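Local coordinates for conserved uncharacterized protein (predicted phosphoesterase COG0622) (Streptococcus pneumoniae, PDB 3CK2), which binds two manganese ions in a calcineurin-like phosphoesterase fold and is predicted to hydrolyse phosphoesters, although its substrate has not been established, at residues T8-H16 against I108-V116; H38-P46 against V56-Y67. All blocks are in the same frame, centred on the assembly; numbering follows the deposited sequence.

Interaction 1 (T8-H16 against I108-V116); sequences TIIVMSDSH and ICLYGHLHV. With MN (manganese (II) ion), chain B.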
loop_
_atom_site.group_PDB
_atom_site.type_symbol
_atom_site.label_atom_id
_atom_site.label_comp_id
_atom_site.label_asym_id
_atom_site.label_seq_id
_atom_site.Cartn_x
_atom_site.Cartn_y
_atom_site.Cartn_z
ATOM N N THR A 8 0.040 -8.350 10.230
ATOM C CA THR A 8 -0.894 -8.151 9.149
ATOM C C THR A 8 -0.947 -6.648 8.884
ATOM O O THR A 8 -1.095 -5.849 9.810
ATOM C CB THR A 8 -2.302 -8.669 9.489
ATOM O OG1 THR A 8 -2.228 -10.062 9.762
ATOM C CG2 THR A 8 -3.290 -8.389 8.328
ATOM N N ILE A 9 -0.781 -6.270 7.620
ATOM C CA ILE A 9 -0.963 -4.881 7.232
ATOM C C ILE A 9 -2.028 -4.819 6.144
ATOM O O ILE A 9 -2.257 -5.794 5.404
ATOM C CB ILE A 9 0.395 -4.194 6.798
ATOM C CG1 ILE A 9 0.953 -4.826 5.507
ATOM C CG2 ILE A 9 1.424 -4.188 7.988
ATOM C CD1 ILE A 9 2.093 -4.035 4.884
ATOM N N ILE A 10 -2.717 -3.689 6.131
ATOM C CA ILE A 10 -3.750 -3.351 5.146
ATOM C C ILE A 10 -3.246 -2.144 4.373
ATOM O O ILE A 10 -2.812 -1.139 4.985
ATOM C CB ILE A 10 -5.161 -3.058 5.807
ATOM C CG1 ILE A 10 -5.703 -4.318 6.525
ATOM C CG2 ILE A 10 -6.181 -2.581 4.721
ATOM C CD1 ILE A 10 -6.000 -5.568 5.541
ATOM N N VAL A 11 -3.240 -2.277 3.039
ATOM C CA VAL A 11 -2.706 -1.267 2.126
ATOM C C VAL A 11 -3.777 -0.912 1.098
ATOM O O VAL A 11 -4.314 -1.813 0.442
ATOM C CB VAL A 11 -1.437 -1.795 1.392
ATOM C CG1 VAL A 11 -0.754 -0.657 0.613
ATOM C CG2 VAL A 11 -0.465 -2.453 2.393
HETATM N N MSE A 12 -4.075 0.383 0.945
HETATM C CA MSE A 12 -4.946 0.865 -0.149
HETATM C C MSE A 12 -4.338 2.096 -0.817
HETATM O O MSE A 12 -3.311 2.577 -0.406
HETATM C CB MSE A 12 -6.362 1.159 0.367
HETATM C CG MSE A 12 -6.383 2.279 1.372
HETATM SE SE MSE A 12 -8.154 2.715 2.046
HETATM C CE MSE A 12 -7.567 3.380 3.782
ATOM N N SER A 13 -4.974 2.587 -1.871
ATOM C CA SER A 13 -4.414 3.642 -2.695
ATOM C C SER A 13 -5.375 4.110 -3.737
ATOM O O SER A 13 -6.210 3.344 -4.221
ATOM C CB SER A 13 -3.147 3.156 -3.420
ATOM O OG SER A 13 -2.394 4.229 -3.950
ATOM N N ASP A 14 -5.204 5.383 -4.128
ATOM C CA ASP A 14 -5.857 5.932 -5.336
ATOM C C ASP A 14 -7.383 5.784 -5.217
ATOM O O ASP A 14 -8.075 5.271 -6.117
ATOM C CB ASP A 14 -5.293 5.285 -6.605
ATOM C CG ASP A 14 -3.843 5.672 -6.872
ATOM O OD1 ASP A 14 -3.625 6.717 -7.572
ATOM O OD2 ASP A 14 -2.928 4.911 -6.425
ATOM N N SER A 15 -7.870 6.303 -4.085
ATOM C CA SER A 15 -9.281 6.332 -3.695
ATOM C C SER A 15 -10.075 7.508 -4.322
ATOM O O SER A 15 -11.272 7.423 -4.456
ATOM C CB SER A 15 -9.388 6.334 -2.159
ATOM O OG SER A 15 -8.485 7.240 -1.557
ATOM N N HIS A 16 -9.391 8.584 -4.689
ATOM C CA HIS A 16 -9.892 9.622 -5.601
ATOM C C HIS A 16 -11.248 10.223 -5.241
ATOM O O HIS A 16 -12.210 10.185 -6.026
ATOM C CB HIS A 16 -9.848 9.134 -7.072
ATOM C CG HIS A 16 -8.463 9.150 -7.652
ATOM N ND1 HIS A 16 -7.826 10.316 -8.025
ATOM C CD2 HIS A 16 -7.576 8.159 -7.849
ATOM C CE1 HIS A 16 -6.611 10.037 -8.445
ATOM N NE2 HIS A 16 -6.428 8.733 -8.341
ATOM N N ILE A 108 9.628 -4.199 2.859
ATOM C CA ILE A 108 8.471 -3.972 2.011
ATOM C C ILE A 108 8.499 -2.532 1.489
ATOM O O ILE A 108 8.814 -1.602 2.222
ATOM C CB ILE A 108 7.127 -4.210 2.762
ATOM C CG1 ILE A 108 7.065 -5.646 3.335
ATOM C CG2 ILE A 108 5.899 -3.892 1.805
ATOM C CD1 ILE A 108 5.853 -5.918 4.263
ATOM N N CYS A 109 8.193 -2.383 0.211
ATOM C CA CYS A 109 8.105 -1.097 -0.465
ATOM C C CYS A 109 6.689 -0.944 -1.052
ATOM O O CYS A 109 6.269 -1.694 -1.901
ATOM C CB CYS A 109 9.164 -1.023 -1.557
ATOM S SG CYS A 109 9.129 0.523 -2.523
ATOM N N LEU A 110 5.953 0.021 -0.534
ATOM C CA LEU A 110 4.561 0.236 -0.869
ATOM C C LEU A 110 4.473 1.428 -1.795
ATOM O O LEU A 110 5.067 2.454 -1.524
ATOM C CB LEU A 110 3.758 0.534 0.402
ATOM C CG LEU A 110 3.660 -0.585 1.438
ATOM C CD1 LEU A 110 2.841 -0.088 2.664
ATOM C CD2 LEU A 110 3.044 -1.878 0.815
ATOM N N TYR A 111 3.731 1.274 -2.889
ATOM C CA TYR A 111 3.547 2.345 -3.873
ATOM C C TYR A 111 2.074 2.344 -4.435
ATOM O O TYR A 111 1.294 1.417 -4.185
ATOM C CB TYR A 111 4.668 2.288 -4.965
ATOM C CG TYR A 111 4.582 1.145 -5.929
ATOM C CD1 TYR A 111 4.062 1.326 -7.196
ATOM C CD2 TYR A 111 5.039 -0.118 -5.595
ATOM C CE1 TYR A 111 3.957 0.263 -8.101
ATOM C CE2 TYR A 111 4.917 -1.208 -6.504
ATOM C CZ TYR A 111 4.374 -0.999 -7.747
ATOM O OH TYR A 111 4.265 -2.042 -8.658
ATOM N N GLY A 112 1.706 3.439 -5.115
ATOM C CA GLY A 112 0.429 3.581 -5.772
ATOM C C GLY A 112 0.640 4.047 -7.214
ATOM O O GLY A 112 1.440 3.472 -7.952
ATOM N N HIS A 113 -0.135 5.052 -7.617
ATOM C CA HIS A 113 0.036 5.808 -8.852
ATOM C C HIS A 113 -0.486 5.074 -10.096
ATOM O O HIS A 113 -1.232 5.681 -10.883
ATOM C CB HIS A 113 1.480 6.311 -9.008
ATOM C CG HIS A 113 1.665 7.306 -10.114
ATOM N ND1 HIS A 113 0.912 8.454 -10.224
ATOM C CD2 HIS A 113 2.520 7.321 -11.162
ATOM C CE1 HIS A 113 1.281 9.125 -11.303
ATOM N NE2 HIS A 113 2.256 8.455 -11.889
ATOM N N LEU A 114 -0.126 3.791 -10.257
ATOM C CA LEU A 114 -0.465 2.991 -11.475
ATOM C C LEU A 114 -1.910 2.457 -11.566
ATOM O O LEU A 114 -2.396 2.166 -12.656
ATOM C CB LEU A 114 0.519 1.848 -11.636
ATOM C CG LEU A 114 2.016 2.268 -11.677
ATOM C CD1 LEU A 114 2.862 1.034 -11.802
ATOM C CD2 LEU A 114 2.379 3.275 -12.811
ATOM N N HIS A 115 -2.595 2.365 -10.412
ATOM C CA HIS A 115 -3.950 1.821 -10.328
ATOM C C HIS A 115 -4.011 0.350 -10.785
ATOM O O HIS A 115 -5.054 -0.121 -11.215
ATOM C CB HIS A 115 -4.953 2.649 -11.151
ATOM C CG HIS A 115 -5.130 4.080 -10.713
ATOM N ND1 HIS A 115 -6.324 4.755 -10.891
ATOM C CD2 HIS A 115 -4.263 4.985 -10.190
ATOM C CE1 HIS A 115 -6.191 5.996 -10.460
ATOM N NE2 HIS A 115 -4.954 6.164 -10.016
ATOM N N VAL A 116 -2.881 -0.354 -10.683
ATOM C CA VAL A 116 -2.751 -1.746 -11.109
ATOM C C VAL A 116 -2.256 -2.580 -9.913
ATOM O O VAL A 116 -1.173 -2.317 -9.385
ATOM C CB VAL A 116 -1.780 -1.903 -12.353
ATOM C CG1 VAL A 116 -1.547 -3.379 -12.684
ATOM C CG2 VAL A 116 -2.341 -1.177 -13.606
HETATM MN MN MN B . -4.293 8.062 -9.031
HETATM O O HOH W 1 -2.241 2.318 -7.554
HETATM O O HOH W 2 -2.450 7.947 -10.228
HETATM O O HOH W 3 -4.823 9.368 -10.730
#
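The imidazole of His115 has Asp14 CB over one face: CB stands 3.9 Å from the centroid of the His115 ring, 25° off the ring normal and displaced toward the rim, a CH-pi contact. At the ring's edge comes His16, rim to rim, the planes 44° apart; both NE2 atoms bind one manganese. Asp14 OD1 is only 2.8 Å from His115 NE2, yet no hydrogen bond joins them, because both atoms are metal ligands. Asp14 OD1 binds the manganese at 2.1 Å, and waters 2 and 3 and Asp41 complete six ligands. The far nitrogens of the histidines are also held: His16 ND1 by Glu43, and His115 ND1 by a hydrogen bond to the carbonyl of Gln135.

The other carboxylate oxygen faces the 108-116 segment. Asp14 OD2 takes the backbone N-H of His113 on its syn lone pair at 3.0 Å, while Ser13 OG donates from above the carboxylate plane at 2.6 Å. Water 1 donates to OD2 as well and accepts from His115 N. Ser13 OG sits 3.4 Å from Gly112 CA, side chain against backbone.

Behind the site, strands 7-12 and 108-110 belong to different sheets. Val11 and Leu110 meet tip to tip, Val11 CG2 to Leu110 CD2 3.9 Å, and Leu110 CG lies beside its backbone N (chi1 -65°), which turns the methyls to Val11.

The two oxygens of Asp14 thus divide their work: OD1 coordinates manganese, and three donors on OD2 help to fix the carboxylate's rotation.

Interaction 2 (H38-P46 against V56-Y67); sequences HNGDSELRP and VVKGNMDFYAGY. With MN (manganese (II) ion), chain B.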
loop_
_atom_site.group_PDB
_atom_site.type_symbol
_atom_site.label_atom_id
_atom_site.label_comp_id
_atom_site.label_asym_id
_atom_site.label_seq_id
_atom_site.Cartn_x
_atom_site.Cartn_y
_atom_site.Cartn_z
ATOM N N HIS A 38 -2.209 4.047 3.191
ATOM C CA HIS A 38 -2.852 4.597 1.999
ATOM C C HIS A 38 -1.742 5.242 1.199
ATOM O O HIS A 38 -1.024 6.048 1.728
ATOM C CB HIS A 38 -3.948 5.588 2.381
ATOM C CG HIS A 38 -4.796 6.030 1.241
ATOM N ND1 HIS A 38 -4.280 6.646 0.121
ATOM C CD2 HIS A 38 -6.135 5.992 1.067
ATOM C CE1 HIS A 38 -5.267 6.927 -0.708
ATOM N NE2 HIS A 38 -6.405 6.521 -0.167
ATOM N N ASN A 39 -1.576 4.860 -0.063
ATOM C CA ASN A 39 -0.403 5.261 -0.841
ATOM C C ASN A 39 -0.637 6.492 -1.737
ATOM O O ASN A 39 0.144 6.781 -2.647
ATOM C CB ASN A 39 0.109 4.069 -1.659
ATOM C CG ASN A 39 0.468 2.866 -0.799
ATOM O OD1 ASN A 39 0.715 3.007 0.407
ATOM N ND2 ASN A 39 0.516 1.662 -1.428
ATOM N N GLY A 40 -1.733 7.196 -1.457
ATOM C CA GLY A 40 -2.001 8.507 -2.012
ATOM C C GLY A 40 -3.058 8.577 -3.094
ATOM O O GLY A 40 -3.679 7.584 -3.498
ATOM N N ASP A 41 -3.220 9.799 -3.584
ATOM C CA ASP A 41 -4.296 10.189 -4.500
ATOM C C ASP A 41 -5.651 9.914 -3.862
ATOM O O ASP A 41 -6.523 9.311 -4.467
ATOM C CB ASP A 41 -4.136 9.468 -5.823
ATOM C CG ASP A 41 -3.334 10.227 -6.818
ATOM O OD1 ASP A 41 -2.751 11.257 -6.473
ATOM O OD2 ASP A 41 -3.310 9.752 -7.985
ATOM N N SER A 42 -5.812 10.338 -2.617
ATOM C CA SER A 42 -7.107 10.258 -1.928
ATOM C C SER A 42 -8.020 11.418 -2.296
ATOM O O SER A 42 -9.256 11.276 -2.315
ATOM C CB SER A 42 -6.921 10.201 -0.398
ATOM O OG SER A 42 -6.260 11.320 0.103
ATOM N N GLU A 43 -7.393 12.567 -2.561
ATOM C CA GLU A 43 -8.071 13.840 -2.836
ATOM C C GLU A 43 -8.806 14.391 -1.604
ATOM O O GLU A 43 -9.657 15.256 -1.724
ATOM C CB GLU A 43 -8.981 13.744 -4.048
ATOM C CG GLU A 43 -8.265 13.302 -5.339
ATOM C CD GLU A 43 -9.244 13.251 -6.515
ATOM O OE1 GLU A 43 -10.316 13.874 -6.409
ATOM O OE2 GLU A 43 -8.979 12.567 -7.529
ATOM N N LEU A 44 -8.404 13.897 -0.425
ATOM C CA LEU A 44 -8.909 14.317 0.871
ATOM C C LEU A 44 -7.905 15.266 1.514
ATOM O O LEU A 44 -6.744 15.339 1.100
ATOM C CB LEU A 44 -9.160 13.090 1.791
ATOM C CG LEU A 44 -10.057 11.960 1.277
ATOM C CD1 LEU A 44 -10.253 10.866 2.356
ATOM C CD2 LEU A 44 -11.413 12.466 0.723
ATOM N N ARG A 45 -8.386 15.988 2.518
ATOM C CA ARG A 45 -7.552 16.814 3.380
ATOM C C ARG A 45 -6.697 15.989 4.337
ATOM O O ARG A 45 -7.170 14.975 4.856
ATOM C CB ARG A 45 -8.426 17.751 4.167
ATOM C CG ARG A 45 -8.982 18.826 3.291
ATOM C CD ARG A 45 -10.233 19.418 3.851
ATOM N NE ARG A 45 -9.980 20.176 5.064
ATOM C CZ ARG A 45 -9.381 21.359 5.100
ATOM N NH1 ARG A 45 -8.912 21.930 3.993
ATOM N NH2 ARG A 45 -9.237 21.959 6.263
ATOM N N PRO A 46 -5.404 16.365 4.482
ATOM C CA PRO A 46 -4.470 15.711 5.427
ATOM C C PRO A 46 -4.906 15.780 6.884
ATOM O O PRO A 46 -4.566 14.914 7.646
ATOM C CB PRO A 46 -3.147 16.477 5.243
ATOM C CG PRO A 46 -3.264 17.172 3.947
ATOM C CD PRO A 46 -4.729 17.376 3.649
ATOM N N VAL A 56 -0.287 7.579 5.577
ATOM C CA VAL A 56 -0.668 8.100 4.226
ATOM C C VAL A 56 0.414 8.996 3.619
ATOM O O VAL A 56 1.050 9.804 4.295
ATOM C CB VAL A 56 -2.093 8.816 4.256
ATOM C CG1 VAL A 56 -2.140 9.943 5.289
ATOM C CG2 VAL A 56 -2.557 9.288 2.851
ATOM N N VAL A 57 0.639 8.814 2.330
ATOM C CA VAL A 57 1.649 9.621 1.579
ATOM C C VAL A 57 0.955 10.458 0.478
ATOM O O VAL A 57 -0.231 10.259 0.167
ATOM C CB VAL A 57 2.807 8.741 1.012
ATOM C CG1 VAL A 57 3.673 8.261 2.168
ATOM C CG2 VAL A 57 2.237 7.583 0.156
ATOM N N LYS A 58 1.698 11.418 -0.068
ATOM C CA LYS A 58 1.162 12.311 -1.065
ATOM C C LYS A 58 1.175 11.733 -2.486
ATOM O O LYS A 58 2.219 11.308 -2.969
ATOM C CB LYS A 58 1.949 13.612 -1.084
ATOM C CG LYS A 58 1.292 14.740 -1.936
ATOM C CD LYS A 58 2.383 15.776 -2.349
ATOM C CE LYS A 58 1.812 16.957 -3.184
ATOM N NZ LYS A 58 1.194 16.541 -4.442
ATOM N N GLY A 59 0.015 11.803 -3.148
ATOM C CA GLY A 59 -0.092 11.523 -4.566
ATOM C C GLY A 59 -0.005 12.785 -5.412
ATOM O O GLY A 59 -0.141 13.909 -4.905
ATOM N N ASN A 60 0.210 12.624 -6.712
ATOM C CA ASN A 60 0.216 13.809 -7.590
ATOM C C ASN A 60 -1.136 14.558 -7.674
ATOM O O ASN A 60 -1.158 15.741 -8.018
ATOM C CB ASN A 60 0.728 13.471 -8.984
ATOM C CG ASN A 60 -0.128 12.445 -9.709
ATOM O OD1 ASN A 60 -0.356 11.362 -9.186
ATOM N ND2 ASN A 60 -0.549 12.760 -10.948
HETATM N N MSE A 61 -2.234 13.868 -7.358
HETATM C CA MSE A 61 -3.590 14.429 -7.389
HETATM C C MSE A 61 -4.046 14.858 -5.988
HETATM O O MSE A 61 -5.214 15.138 -5.784
HETATM C CB MSE A 61 -4.617 13.421 -7.988
HETATM C CG MSE A 61 -4.399 13.080 -9.450
HETATM SE SE MSE A 61 -4.272 14.654 -10.603
HETATM C CE MSE A 61 -4.082 13.873 -12.360
ATOM N N ASP A 62 -3.107 14.918 -5.048
ATOM C CA ASP A 62 -3.295 15.492 -3.729
ATOM C C ASP A 62 -2.672 16.878 -3.738
ATOM O O ASP A 62 -1.451 17.006 -3.889
ATOM C CB ASP A 62 -2.618 14.623 -2.639
ATOM C CG ASP A 62 -3.327 13.301 -2.416
ATOM O OD1 ASP A 62 -4.558 13.296 -2.504
ATOM O OD2 ASP A 62 -2.665 12.283 -2.120
ATOM N N PHE A 63 -3.496 17.911 -3.608
ATOM C CA PHE A 63 -3.032 19.277 -3.834
ATOM C C PHE A 63 -2.787 20.053 -2.548
ATOM O O PHE A 63 -1.985 20.965 -2.546
ATOM C CB PHE A 63 -3.967 20.019 -4.782
ATOM C CG PHE A 63 -4.038 19.387 -6.150
ATOM C CD1 PHE A 63 -2.905 19.288 -6.940
ATOM C CD2 PHE A 63 -5.215 18.873 -6.640
ATOM C CE1 PHE A 63 -2.962 18.697 -8.205
ATOM C CE2 PHE A 63 -5.265 18.284 -7.920
ATOM C CZ PHE A 63 -4.147 18.191 -8.678
ATOM N N TYR A 64 -3.441 19.631 -1.465
ATOM C CA TYR A 64 -3.261 20.195 -0.154
ATOM C C TYR A 64 -1.876 19.868 0.386
ATOM O O TYR A 64 -1.357 18.700 0.262
ATOM C CB TYR A 64 -4.278 19.648 0.864
ATOM C CG TYR A 64 -5.729 19.597 0.465
ATOM C CD1 TYR A 64 -6.524 20.717 0.522
ATOM C CD2 TYR A 64 -6.325 18.387 0.131
ATOM C CE1 TYR A 64 -7.860 20.667 0.199
ATOM C CE2 TYR A 64 -7.676 18.319 -0.192
ATOM C CZ TYR A 64 -8.434 19.464 -0.157
ATOM O OH TYR A 64 -9.778 19.401 -0.474
ATOM N N ALA A 65 -1.306 20.890 1.024
ATOM C CA ALA A 65 -0.082 20.763 1.810
ATOM C C ALA A 65 -0.333 19.832 3.004
ATOM O O ALA A 65 -1.440 19.798 3.581
ATOM C CB ALA A 65 0.396 22.163 2.287
ATOM N N GLY A 66 0.694 19.069 3.368
ATOM C CA GLY A 66 0.690 18.314 4.608
ATOM C C GLY A 66 0.835 16.810 4.504
ATOM O O GLY A 66 0.869 16.133 5.530
ATOM N N TYR A 67 0.873 16.267 3.291
ATOM C CA TYR A 67 1.161 14.859 3.134
ATOM C C TYR A 67 2.651 14.711 2.891
ATOM O O TYR A 67 3.222 15.483 2.109
ATOM C CB TYR A 67 0.389 14.229 1.966
ATOM C CG TYR A 67 -1.096 14.052 2.166
ATOM C CD1 TYR A 67 -1.596 13.161 3.102
ATOM C CD2 TYR A 67 -2.012 14.731 1.340
ATOM C CE1 TYR A 67 -2.985 12.978 3.260
ATOM C CE2 TYR A 67 -3.382 14.557 1.469
ATOM C CZ TYR A 67 -3.873 13.675 2.434
ATOM O OH TYR A 67 -5.226 13.502 2.538
HETATM MN MN MN B . -4.293 8.062 -9.031
HETATM O O HOH W 4 -3.623 11.067 -0.018
HETATM O O HOH W 5 -10.280 17.662 -2.539
HETATM O O HOH W 6 -5.664 15.563 -1.439
HETATM O O HOH W 3 -4.823 9.368 -10.730
HETATM O O HOH W 2 -2.450 7.947 -10.228
#
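Asp62 and Asp41 pin together two loops that follow neighbouring parallel strands in the calcineurin-like phosphoesterase fold, here carrying metal ligands Asp41 and Asn60. The strands' last bridge pairs His38 with Val56, where Val57 N donates to His38 O at 3.3 Å.

Asp41 CB stands 3.5 Å from the manganese and Asp41 CG 3.6 Å from Met61 CB; the side chain then divides. Asp41 OD1 accepts the backbone N-H of Met61 at 2.8 Å on its syn side, 25° out of the carboxylate plane; Asp41 OD2 binds manganese at 2.2 Å and is also a ligand of the second manganese. The Met61 N-H and the metal bonds together hold the carboxylate's rotation.

Asp62 closes the type I turn that starts at Gly59, and its carboxylate reaches back across the loops. With CG beside the backbone N (chi1 -70°), OD2 collects Asp41 N and Gly59 N from the same face of its plane, while Asp62 OD1 takes Glu43 N at 2.9 Å, nearly along the C-O axis. Waters 4 and 6 donate to OD2 and OD1 respectively, so this buried acid is surrounded by donors.

Farther out, Arg45 CG lies over one face of Tyr64, with the guanidinium plane 89° from the ring. Pro46 CG covers a face of Tyr67, 3.8 Å from its centroid. Tyr67 OH, above the carbonyl plane of Leu44, donates to Leu44 O at 2.8 Å.

Overall arrangement
Interactions 1 and 2, their centres 12 Å apart, supply most of the ligands of a two-manganese site; His84 comes from elsewhere in the chain. One ion takes Asp14, His16 and His115 from interaction 1 and Asp41 from interaction 2; the other is bound by Asp41, Asn60, His84 and His113, so Asp41 bridges the pair. Waters 2 and 3, on the first ion, belong to both contacts. Second-shell bonds join the segments directly: His16 ND1 lies 2.6 Å from Glu43 OE2, and Ser15 OG lies 2.6 Å from His38 NE2, both probable hydrogen bonds. This double-metal arrangement is consistent with the predicted phosphoesterase activity. Bound tartrate occupies a separate pocket that includes Lys156, Asp158, Val166 and Ser171.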